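Local coordinates for msDPBB_sym2 protein (Synthetic construct, PDB 7DWW) that serves as a computationally designed, internally symmetric model of the double-psi beta-barrel, the core fold of RNA polymerase, with no natural function assigned, at residues V40-V45 with D81-M86. Residues are numbered along the deposited sequence; the frame is centred on the assembly and turned at random.
Sequences VEIMKV and DLVEIM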
# COMPACT_ATOMS: atom_id res chain seq x y z
N VAL A 40 -2.87 -8.30 -0.58
CA VAL A 40 -1.92 -7.93 -1.62
C VAL A 40 -0.56 -8.24 -1.05
O VAL A 40 -0.37 -8.23 0.17
CB VAL A 40 -1.99 -6.43 -2.03
CG1 VAL A 40 -3.30 -6.13 -2.76
CG2 VAL A 40 -1.75 -5.55 -0.83
N GLU A 41 0.39 -8.52 -1.94
CA GLU A 41 1.78 -8.72 -1.58
C GLU A 41 2.57 -7.47 -1.99
O GLU A 41 2.38 -6.94 -3.09
CB GLU A 41 2.34 -9.98 -2.25
CG GLU A 41 3.84 -10.22 -2.09
CD GLU A 41 4.27 -11.61 -2.53
OE1 GLU A 41 3.53 -12.25 -3.31
OE2 GLU A 41 5.35 -12.08 -2.11
N ILE A 42 3.41 -6.97 -1.08
CA ILE A 42 4.19 -5.76 -1.30
C ILE A 42 5.65 -6.13 -1.24
O ILE A 42 6.10 -6.72 -0.25
CB ILE A 42 3.85 -4.67 -0.27
CG1 ILE A 42 2.36 -4.35 -0.34
CG2 ILE A 42 4.71 -3.42 -0.56
CD1 ILE A 42 1.82 -3.70 0.92
N MET A 43 6.40 -5.78 -2.28
CA MET A 43 7.78 -6.21 -2.42
C MET A 43 8.71 -5.04 -2.75
O MET A 43 8.32 -4.07 -3.43
CB MET A 43 7.93 -7.26 -3.52
CG MET A 43 6.74 -8.18 -3.69
SD MET A 43 6.92 -9.26 -5.12
CE MET A 43 8.67 -9.66 -5.00
N LYS A 44 9.92 -5.15 -2.22
CA LYS A 44 11.08 -4.44 -2.74
C LYS A 44 12.19 -5.47 -2.88
O LYS A 44 12.38 -6.03 -3.96
CB LYS A 44 11.49 -3.28 -1.81
CG LYS A 44 12.77 -2.58 -2.23
CD LYS A 44 12.69 -1.08 -1.98
CE LYS A 44 12.84 -0.30 -3.28
NZ LYS A 44 14.13 -0.62 -3.98
N VAL A 45 12.87 -5.85 -1.80
CA VAL A 45 13.77 -6.99 -1.80
C VAL A 45 13.19 -8.14 -0.99
O VAL A 45 13.16 -9.28 -1.45
CB VAL A 45 15.17 -6.59 -1.27
CG1 VAL A 45 15.96 -7.82 -0.82
CG2 VAL A 45 15.93 -5.82 -2.34
N ASP A 81 10.41 5.08 -1.01
CA ASP A 81 10.79 3.91 -1.81
C ASP A 81 9.67 3.52 -2.77
O ASP A 81 8.49 3.70 -2.48
CB ASP A 81 11.08 2.72 -0.91
CG ASP A 81 12.37 2.86 -0.15
OD1 ASP A 81 13.26 3.60 -0.62
OD2 ASP A 81 12.50 2.19 0.90
N LEU A 82 10.06 3.00 -3.94
CA LEU A 82 9.09 2.36 -4.81
C LEU A 82 8.90 0.92 -4.37
O LEU A 82 9.88 0.25 -4.02
CB LEU A 82 9.53 2.39 -6.27
CG LEU A 82 9.73 3.77 -6.89
CD1 LEU A 82 10.05 3.64 -8.34
CD2 LEU A 82 8.48 4.59 -6.72
N VAL A 83 7.65 0.45 -4.37
CA VAL A 83 7.31 -0.95 -4.11
C VAL A 83 6.39 -1.41 -5.23
O VAL A 83 5.68 -0.61 -5.84
CB VAL A 83 6.61 -1.18 -2.75
CG1 VAL A 83 7.63 -1.02 -1.64
CG2 VAL A 83 5.48 -0.17 -2.57
N GLU A 84 6.40 -2.72 -5.46
CA GLU A 84 5.42 -3.38 -6.31
C GLU A 84 4.32 -3.99 -5.46
O GLU A 84 4.60 -4.65 -4.45
CB GLU A 84 6.05 -4.48 -7.15
CG GLU A 84 5.04 -5.27 -7.94
CD GLU A 84 5.69 -6.25 -8.87
OE1 GLU A 84 6.94 -6.32 -8.90
OE2 GLU A 84 4.94 -6.94 -9.59
N ILE A 85 3.07 -3.78 -5.87
CA ILE A 85 1.92 -4.30 -5.12
C ILE A 85 1.19 -5.24 -6.04
O ILE A 85 0.85 -4.87 -7.18
CB ILE A 85 1.00 -3.16 -4.64
CG1 ILE A 85 1.83 -2.17 -3.84
CG2 ILE A 85 -0.24 -3.72 -3.85
CD1 ILE A 85 1.08 -0.97 -3.36
N MET A 86 1.05 -6.48 -5.63
CA MET A 86 0.53 -7.51 -6.50
C MET A 86 -0.62 -8.23 -5.83
O MET A 86 -0.57 -8.52 -4.63
CB MET A 86 1.64 -8.49 -6.87
CG MET A 86 1.23 -9.60 -7.80
SD MET A 86 2.59 -10.77 -8.02
CE MET A 86 3.95 -9.85 -7.30
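Glu41 and Met86 trade both backbone hydrogen bonds, and Met43 and Glu84 do the same two residues further along, so four bonds join two antiparallel strands. The straightest runs from Glu41 N to Met86 O (2.9 Å, 170° at the hydrogen). Between these pairs sits the non-hydrogen-bonded pair Ile42 and Ile85, whose CA-H groups approach the carbonyls of Glu84 and Glu41.

Apolar contacts fill the buried face. Ile42 and Ile85 lie side by side, CG1 to CG1 at 4.2 Å. With CG2 anti to the backbone N, Ile85 brings that methyl within 3.7 Å of Val40 CB, while Ile42 CG2 reaches Val83 CB at 3.7 Å. Val65, on strand 64-67, touches both Val83 and Ile85.

On the other, partly exposed face, Met43 SD meets Met86 CE at 3.7 Å, both thioethers bending at their last torsion. Glu41 OE2 is hydrogen-bonded to Ser47 OG and Glu84 OE2 to Ser4 OG.

Strands 39-43 and 82-87 come from identical sequence repeats, and Ile42 faces its own repeat counterpart Ile85, so the internal pseudo-twofold of the double-psi beta-barrel probably passes near this pair, where the two halves join.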